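Local structure of sugar phosphate isomerase/epimerase (Parabacteroides distasonis, 3OBE) at residues L90-S95 and A124-S129; M23-Y28 and A48-L53; N40-L45 and K83-A88. The protein probably acts as an isomerase on a sugar or sugar phosphate, although its substrate is not established. One frame throughout, in Å; residues are numbered along the deposited sequence. Where two conformers were deposited one is given.

Overall arrangement
All three contacts belong to one side of a TIM barrel of eight parallel strands and follow its early beta-alpha units. Contact 2 pairs strand 24-26 with 52-55; in contact 1 the next strand, 91-95, packs against the end of helix 109-126 and the turn after it. Their centres lie about 12 Å apart, and S93 OG approaches D52 OD2 to 2.6 Å, a probable hydrogen bond. Contact 3 packs the two helices outside these strands, its centre about 11 Å from that of contact 2 and about 14 Å from that of contact 1, with L53 CD1 3.7 Å from L42 CD2. Bound ethanol, probably from the crystallisation liquor, comes within about 4 Å (nearest atoms) of the S93 side chain, as it does at D52, and may mark a pocket.

Contact 1: residues L90-S95 and A124-S129; sequences LRISSS and AELGVS. With EOH (ethanol), chain E.
R91 reaches from strand 91-95 of the TIM barrel to the turn that follows helix 109-126 and leads into strand 130-133. With CG anti to the backbone N (chi1 171°), its chain runs extended, and CB, CG and CD carry the guanidinium to the turn. NE gives its hydrogen to water 1, which in turn donates to G127 O. NH2 makes the two stronger bonds: 2.9 Å to G127 O, with NH2 in the plane of that carbonyl, and 2.7 Å to S129 OG, exactly in the guanidinium plane. NH1 adds weak bonds to the same OG and to the ethanol oxygen. Partners spread around the edge in this way fix the rotation of the flat group, while S93 CB lies 3.6 Å above one face, offset toward the rim. G127, the first residue past the helix, has positive phi (85°), and its carbonyl is the one R91 holds. On the buried side, I92 CD1 meets L126 CD1 at 3.7 Å, the two side chains crossing near a right angle, and I92 CG2 meets V128 CG1. Water 2 donates to both I92 O and L126 O. S129 N bonds to S93 O at 2.9 Å, approaching from above the carbonyl plane, 38° out of it.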
loop_
_atom_site.group_PDB
_atom_site.type_symbol
_atom_site.label_atom_id
_atom_site.label_comp_id
_atom_site.label_asym_id
_atom_site.label_seq_id
_atom_site.Cartn_x
_atom_site.Cartn_y
_atom_site.Cartn_z
ATOM N N LEU A 90 12.078 13.547 2.811
ATOM C CA LEU A 90 11.057 12.577 2.475
ATOM C C LEU A 90 9.914 12.763 3.476
ATOM O O LEU A 90 10.035 13.548 4.399
ATOM C CB LEU A 90 11.631 11.161 2.569
ATOM C CG LEU A 90 12.773 10.807 1.602
ATOM C CD1 LEU A 90 13.377 9.489 1.962
ATOM C CD2 LEU A 90 12.265 10.791 0.159
ATOM N N ARG A 91 8.802 12.063 3.266
ATOM C CA ARG A 91 7.733 12.044 4.204
ATOM C C ARG A 91 7.219 10.622 4.308
ATOM O O ARG A 91 6.978 9.989 3.268
ATOM C CB ARG A 91 6.647 12.980 3.728
ATOM C CG ARG A 91 5.372 12.892 4.527
ATOM C CD ARG A 91 4.248 13.901 4.111
ATOM N NE ARG A 91 3.147 13.572 5.023
ATOM C CZ ARG A 91 1.938 13.152 4.689
ATOM N NH1 ARG A 91 1.525 13.165 3.420
ATOM N NH2 ARG A 91 1.110 12.779 5.651
ATOM N N ILE A 92 7.014 10.153 5.537
ATOM C CA ILE A 92 6.269 8.896 5.780
ATOM C C ILE A 92 4.773 9.211 5.661
ATOM O O ILE A 92 4.202 9.839 6.574
ATOM C CB ILE A 92 6.568 8.267 7.173
ATOM C CG1 ILE A 92 8.064 8.088 7.383
ATOM C CG2 ILE A 92 5.812 6.937 7.288
ATOM C CD1 ILE A 92 8.477 7.735 8.852
ATOM N N SER A 93 4.172 8.788 4.562
ATOM C CA SER A 93 2.785 9.073 4.262
ATOM C C SER A 93 1.842 7.916 4.385
ATOM O O SER A 93 0.622 8.145 4.493
ATOM C CB SER A 93 2.651 9.775 2.940
ATOM O OG SER A 93 3.307 9.143 1.853
ATOM N N SER A 94 2.374 6.686 4.445
ATOM C CA SER A 94 1.584 5.524 4.655
ATOM C C SER A 94 2.325 4.470 5.476
ATOM O O SER A 94 3.525 4.590 5.696
ATOM C CB SER A 94 1.123 4.982 3.292
ATOM O OG SER A 94 0.203 3.924 3.409
ATOM N N SER A 95 1.609 3.440 5.876
ATOM C CA SER A 95 2.136 2.394 6.706
ATOM C C SER A 95 1.299 1.151 6.511
ATOM O O SER A 95 0.085 1.224 6.490
ATOM C CB SER A 95 2.095 2.852 8.163
ATOM O OG SER A 95 2.446 1.788 9.031
ATOM N N ALA A 124 -0.723 8.806 14.206
ATOM C CA ALA A 124 -0.964 10.272 14.206
ATOM C C ALA A 124 0.334 10.978 14.600
ATOM O O ALA A 124 0.753 12.001 13.999
ATOM C CB ALA A 124 -2.144 10.619 15.124
ATOM N N GLU A 125 1.025 10.428 15.587
ATOM C CA GLU A 125 2.336 10.953 15.969
ATOM C C GLU A 125 3.320 10.901 14.795
ATOM O O GLU A 125 4.118 11.833 14.601
ATOM C CB GLU A 125 2.956 10.134 17.124
ATOM C CG GLU A 125 2.352 10.143 18.495
ATOM C CD GLU A 125 3.125 9.159 19.448
ATOM O OE1 GLU A 125 3.564 8.070 19.008
ATOM O OE2 GLU A 125 3.330 9.486 20.618
ATOM N N LEU A 126 3.281 9.805 14.041
ATOM C CA LEU A 126 4.177 9.560 12.916
ATOM C C LEU A 126 3.867 10.532 11.759
ATOM O O LEU A 126 4.765 10.856 10.993
ATOM C CB LEU A 126 4.045 8.107 12.453
ATOM C CG LEU A 126 5.031 7.529 11.438
ATOM C CD1 LEU A 126 6.482 7.573 11.995
ATOM C CD2 LEU A 126 4.602 6.115 11.025
ATOM N N GLY A 127 2.612 11.012 11.684
ATOM C CA GLY A 127 2.176 12.023 10.714
ATOM C C GLY A 127 1.782 11.454 9.369
ATOM O O GLY A 127 1.776 12.171 8.368
ATOM N N VAL A 128 1.414 10.176 9.337
ATOM C CA VAL A 128 0.966 9.562 8.071
ATOM C C VAL A 128 -0.387 10.076 7.627
ATOM O O VAL A 128 -1.195 10.558 8.437
ATOM C CB VAL A 128 0.890 8.004 8.168
ATOM C CG1 VAL A 128 2.292 7.433 8.585
ATOM C CG2 VAL A 128 -0.284 7.553 9.110
ATOM N N SER A 129 -0.643 9.978 6.337
ATOM C CA SER A 129 -1.949 10.202 5.762
ATOM C C SER A 129 -2.813 8.944 5.665
ATOM O O SER A 129 -4.038 9.058 5.659
ATOM C CB SER A 129 -1.843 10.801 4.371
ATOM O OG SER A 129 -1.252 12.084 4.499
HETATM C C1 EOH E . -0.537 11.332 -0.021
HETATM C C2 EOH E . -0.769 9.835 -0.112
HETATM O O EOH E . -0.104 11.701 1.280
HETATM O O HOH W 1 4.241 14.039 7.873
HETATM O O HOH W 2 5.162 11.564 8.479
#

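Contact 2: residues M23-Y28 and A48-L53; sequences MGLQTY and AGYTDL
M23 O accepts two backbone hydrogens from the segment 48-53: T51 N at 2.9 Å, lying in the carbonyl plane, and D52 N at 3.2 Å, 39° out of it. This double grip opens the parallel pairing of strands 24-26 and 52-55 in the TIM barrel, where G24 bridges D52 and L25 bridges L53; L25 N continues it to D52 O. The N-H of M23 is taken by T51 OG1, whose own hydrogen goes to the anti lone pair of D52 OD1, while D52 OD2 bonds to S93 OG. Beside this polar edge the Y50 ring is clamped. The selenomethionine M23 turns at chi3 (78°), placing CE over the ring centre, 3.6 Å from the centroid and 14° off the normal, with SE oblique to the same face in a Met-aromatic contact. L25 CB covers the opposite face. Y50 OH bonds to V291 O of helix 287-300. A serine in place of Y50 would probably leave M23 CE and L25 CB without the ring between them and V291 O without the tyrosine hydroxyl. G49, in a Schellman motif after helix 38-48, lets M23 CE come within 3.2 Å of G49 C, where a CB would be tight. Farther along, T27 CG2 packs across L53 CD2 at 3.8 Å.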
loop_
_atom_site.group_PDB
_atom_site.type_symbol
_atom_site.label_atom_id
_atom_site.label_comp_id
_atom_site.label_asym_id
_atom_site.label_seq_id
_atom_site.Cartn_x
_atom_site.Cartn_y
_atom_site.Cartn_z
HETATM N N MSE A 23 6.323 10.675 -5.666
HETATM C CA MSE A 23 6.552 9.264 -5.921
HETATM C C MSE A 23 6.874 8.548 -4.618
HETATM O O MSE A 23 7.791 8.930 -3.885
HETATM C CB MSE A 23 7.712 9.092 -6.924
HETATM C CG MSE A 23 8.110 7.699 -7.125
HETATM SE SE MSE A 23 9.521 7.759 -8.531
HETATM C CE MSE A 23 10.865 8.303 -7.535
ATOM N N GLY A 24 6.111 7.498 -4.317
ATOM C CA GLY A 24 6.353 6.751 -3.102
ATOM C C GLY A 24 7.044 5.416 -3.270
ATOM O O GLY A 24 7.078 4.824 -4.371
ATOM N N LEU A 25 7.562 4.938 -2.148
ATOM C CA LEU A 25 8.214 3.625 -2.073
ATOM C C LEU A 25 7.763 2.921 -0.824
ATOM O O LEU A 25 7.833 3.506 0.273
ATOM C CB LEU A 25 9.763 3.783 -1.984
ATOM C CG LEU A 25 10.544 2.458 -1.855
ATOM C CD1 LEU A 25 10.457 1.624 -3.129
ATOM C CD2 LEU A 25 12.009 2.684 -1.514
ATOM N N GLN A 26 7.377 1.649 -0.956
ATOM C CA GLN A 26 7.209 0.773 0.203
ATOM C C GLN A 26 8.577 0.260 0.628
ATOM O O GLN A 26 9.262 -0.426 -0.113
ATOM C CB GLN A 26 6.237 -0.361 -0.116
ATOM C CG GLN A 26 6.237 -1.564 0.842
ATOM C CD GLN A 26 6.072 -1.195 2.315
ATOM O OE1 GLN A 26 7.007 -1.338 3.091
ATOM N NE2 GLN A 26 4.885 -0.695 2.697
ATOM N N THR A 27 9.017 0.637 1.823
ATOM C CA THR A 27 10.370 0.414 2.207
ATOM C C THR A 27 10.761 -1.054 2.502
ATOM O O THR A 27 11.973 -1.402 2.588
ATOM C CB THR A 27 10.719 1.251 3.464
ATOM O OG1 THR A 27 9.881 0.856 4.543
ATOM C CG2 THR A 27 10.621 2.799 3.157
ATOM N N TYR A 28 9.750 -1.901 2.643
ATOM C CA TYR A 28 9.974 -3.321 2.713
ATOM C C TYR A 28 10.755 -3.814 1.471
ATOM O O TYR A 28 11.504 -4.782 1.563
ATOM C CB TYR A 28 8.654 -4.037 2.829
ATOM C CG TYR A 28 8.786 -5.516 3.124
ATOM C CD1 TYR A 28 9.226 -5.962 4.358
ATOM C CD2 TYR A 28 8.491 -6.455 2.124
ATOM C CE1 TYR A 28 9.340 -7.322 4.624
ATOM C CE2 TYR A 28 8.611 -7.811 2.382
ATOM C CZ TYR A 28 9.039 -8.224 3.611
ATOM O OH TYR A 28 9.134 -9.573 3.860
ATOM N N ALA A 48 17.170 9.808 -5.941
ATOM C CA ALA A 48 16.478 9.120 -7.057
ATOM C C ALA A 48 15.120 9.699 -7.408
ATOM O O ALA A 48 14.539 9.361 -8.453
ATOM C CB ALA A 48 16.316 7.631 -6.758
ATOM N N GLY A 49 14.592 10.557 -6.540
ATOM C CA GLY A 49 13.323 11.201 -6.796
ATOM C C GLY A 49 12.160 10.775 -5.941
ATOM O O GLY A 49 11.055 11.304 -6.098
ATOM N N TYR A 50 12.374 9.803 -5.036
ATOM C CA TYR A 50 11.313 9.458 -4.107
ATOM C C TYR A 50 11.018 10.612 -3.177
ATOM O O TYR A 50 11.931 11.288 -2.695
ATOM C CB TYR A 50 11.616 8.166 -3.312
ATOM C CG TYR A 50 11.631 6.938 -4.205
ATOM C CD1 TYR A 50 10.418 6.324 -4.636
ATOM C CD2 TYR A 50 12.837 6.393 -4.654
ATOM C CE1 TYR A 50 10.415 5.237 -5.448
ATOM C CE2 TYR A 50 12.838 5.279 -5.490
ATOM C CZ TYR A 50 11.629 4.706 -5.891
ATOM O OH TYR A 50 11.592 3.632 -6.743
ATOM N N THR A 51 9.731 10.843 -2.943
ATOM C CA THR A 51 9.232 11.900 -2.059
ATOM C C THR A 51 8.517 11.326 -0.803
ATOM O O THR A 51 8.486 11.981 0.250
ATOM C CB THR A 51 8.244 12.862 -2.797
ATOM O OG1 THR A 51 7.162 12.085 -3.306
ATOM C CG2 THR A 51 8.975 13.621 -3.933
ATOM N N ASP A 52 7.984 10.117 -0.915
ATOM C CA ASP A 52 7.090 9.561 0.047
ATOM C C ASP A 52 7.479 8.119 0.366
ATOM O O ASP A 52 7.911 7.400 -0.519
ATOM C CB ASP A 52 5.692 9.548 -0.532
ATOM C CG ASP A 52 5.045 10.895 -0.478
ATOM O OD1 ASP A 52 5.440 11.795 -1.269
ATOM O OD2 ASP A 52 4.168 11.072 0.406
ATOM N N LEU A 53 7.305 7.737 1.618
ATOM C CA LEU A 53 7.512 6.359 2.063
ATOM C C LEU A 53 6.246 5.769 2.622
ATOM O O LEU A 53 5.500 6.433 3.353
ATOM C CB LEU A 53 8.588 6.316 3.144
ATOM C CG LEU A 53 9.978 6.864 2.768
ATOM C CD1 LEU A 53 10.995 6.703 3.962
ATOM C CD2 LEU A 53 10.549 6.242 1.490
#

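Contact 3: residues N40-L45 and K83-A88; sequences NGLNRL and KMVDDA
L42 CG lies anti to its carbonyl carbon (chi1 -65°), and chi2 of 166° then extends CD1 from helix 38-48 toward helix 78-87; in the conformer given, one of two deposited, M84 CG, anti to its own backbone N (chi1 -154°), stands where that methyl arrives. In that copy L42 CD1 and M84 CG are 3.7 Å apart, and the two side chains cross at about a right angle; the other may meet the leucine differently. The same CD1 meets V85 CG2 at 4.1 Å, so one branch of the leucine serves both residues. The closest approach is lower on the side chain: L42 CB touches A88 CB at 3.5 Å, and the small methyl is consistent with the close approach of the backbones, with the CA atoms of N43 and A88 5.6 Å apart. These are neighbouring helices on the outside of the TIM barrel, joined through strand 52-55, and the inner surface of the contact rests on that strand: L42 and V85 both touch L53, and both also touch L90 in the loop before strand 91-95. Toward the outer surface, in the N43 conformer given, water 3 links N43 OD1, at 3.0 Å, to A88 O, at 2.7 Å, at the end of the segment 83-88. Direct contact between the segments is therefore apolar, depending on the fit of methyl and methylene groups, and its polar link is made through a water.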
loop_
_atom_site.group_PDB
_atom_site.type_symbol
_atom_site.label_atom_id
_atom_site.label_comp_id
_atom_site.label_asym_id
_atom_site.label_seq_id
_atom_site.Cartn_x
_atom_site.Cartn_y
_atom_site.Cartn_z
ATOM N N ASN A 40 22.100 7.479 5.057
ATOM C CA ASN A 40 22.625 7.472 3.714
ATOM C C ASN A 40 21.637 6.860 2.729
ATOM O O ASN A 40 21.500 7.334 1.612
ATOM C CB ASN A 40 23.955 6.754 3.687
ATOM C CG ASN A 40 25.028 7.536 4.430
ATOM O OD1 ASN A 40 25.314 8.691 4.074
ATOM N ND2 ASN A 40 25.594 6.946 5.494
ATOM N N GLY A 41 20.930 5.834 3.173
ATOM C CA GLY A 41 19.940 5.163 2.309
ATOM C C GLY A 41 18.803 6.106 1.946
ATOM O O GLY A 41 18.328 6.150 0.795
ATOM N N LEU A 42 18.326 6.833 2.948
ATOM C CA LEU A 42 17.285 7.841 2.731
ATOM C C LEU A 42 17.720 8.938 1.779
ATOM O O LEU A 42 16.941 9.396 0.945
ATOM C CB LEU A 42 16.769 8.405 4.061
ATOM C CG LEU A 42 16.032 7.409 4.975
ATOM C CD1 LEU A 42 15.838 7.948 6.431
ATOM C CD2 LEU A 42 14.685 6.995 4.444
ATOM N N ASN A 43 18.971 9.352 1.884
ATOM C CA ASN A 43 19.509 10.332 0.959
ATOM C C ASN A 43 19.518 9.795 -0.470
ATOM O O ASN A 43 19.170 10.479 -1.434
ATOM C CB ASN A 43 20.927 10.719 1.391
ATOM C CG ASN A 43 21.486 11.838 0.570
ATOM O OD1 ASN A 43 21.024 12.974 0.662
ATOM N ND2 ASN A 43 22.490 11.537 -0.237
ATOM N N ARG A 44 19.920 8.545 -0.603
ATOM C CA ARG A 44 19.885 7.876 -1.903
ATOM C C ARG A 44 18.477 7.864 -2.526
ATOM O O ARG A 44 18.294 8.127 -3.739
ATOM C CB ARG A 44 20.381 6.443 -1.696
ATOM C CG ARG A 44 21.052 5.898 -2.874
ATOM C CD ARG A 44 21.938 4.676 -2.551
ATOM N NE ARG A 44 21.997 3.866 -3.746
ATOM C CZ ARG A 44 22.526 2.647 -3.802
ATOM N NH1 ARG A 44 23.033 2.081 -2.717
ATOM N NH2 ARG A 44 22.554 2.007 -4.957
ATOM N N LEU A 45 17.489 7.524 -1.706
ATOM C CA LEU A 45 16.107 7.514 -2.172
ATOM C C LEU A 45 15.677 8.925 -2.630
ATOM O O LEU A 45 15.064 9.085 -3.709
ATOM C CB LEU A 45 15.213 6.982 -1.103
ATOM C CG LEU A 45 15.429 5.513 -0.744
ATOM C CD1 LEU A 45 14.455 5.122 0.343
ATOM C CD2 LEU A 45 15.203 4.607 -2.018
ATOM N N LYS A 83 11.608 12.046 12.290
ATOM C CA LYS A 83 12.773 12.955 12.204
ATOM C C LYS A 83 13.789 12.556 11.133
ATOM O O LYS A 83 14.241 13.390 10.331
ATOM C CB LYS A 83 13.472 13.073 13.573
ATOM C CG LYS A 83 14.786 13.845 13.567
ATOM C CD LYS A 83 14.538 15.343 13.435
ATOM C CE LYS A 83 15.748 16.177 13.953
ATOM N NZ LYS A 83 16.161 17.149 12.911
HETATM N N MSE A 84 14.173 11.283 11.130
HETATM C CA MSE A 84 15.137 10.741 10.177
HETATM C C MSE A 84 14.663 10.973 8.730
HETATM O O MSE A 84 15.378 11.493 7.866
HETATM C CB MSE A 84 15.263 9.231 10.444
HETATM C CG MSE A 84 16.553 8.589 10.050
HETATM SE SE MSE A 84 16.906 7.093 11.243
HETATM C CE MSE A 84 15.240 6.242 11.166
ATOM N N VAL A 85 13.424 10.575 8.469
ATOM C CA VAL A 85 12.860 10.701 7.109
ATOM C C VAL A 85 12.693 12.184 6.703
ATOM O O VAL A 85 13.077 12.592 5.622
ATOM C CB VAL A 85 11.571 9.899 7.030
ATOM C CG1 VAL A 85 10.803 10.080 5.684
ATOM C CG2 VAL A 85 11.850 8.420 7.345
ATOM N N ASP A 86 12.123 12.994 7.584
ATOM C CA ASP A 86 11.955 14.434 7.318
ATOM C C ASP A 86 13.292 15.118 7.004
ATOM O O ASP A 86 13.399 15.925 6.065
ATOM C CB ASP A 86 11.328 15.131 8.535
ATOM C CG ASP A 86 9.850 14.785 8.758
ATOM O OD1 ASP A 86 9.133 14.180 7.905
ATOM O OD2 ASP A 86 9.366 15.200 9.828
ATOM N N ASP A 87 14.327 14.786 7.764
ATOM C CA ASP A 87 15.663 15.368 7.549
ATOM C C ASP A 87 16.229 15.033 6.155
ATOM O O ASP A 87 16.976 15.829 5.559
ATOM C CB ASP A 87 16.651 14.864 8.618
ATOM C CG ASP A 87 16.488 15.543 9.977
ATOM O OD1 ASP A 87 15.760 16.557 10.100
ATOM O OD2 ASP A 87 17.101 15.024 10.940
ATOM N N ALA A 88 15.877 13.855 5.639
ATOM C CA ALA A 88 16.279 13.437 4.309
ATOM C C ALA A 88 15.446 14.073 3.162
ATOM O O ALA A 88 15.745 13.854 1.981
ATOM C CB ALA A 88 16.239 11.910 4.220
HETATM O O HOH W 3 18.293 13.987 1.260
#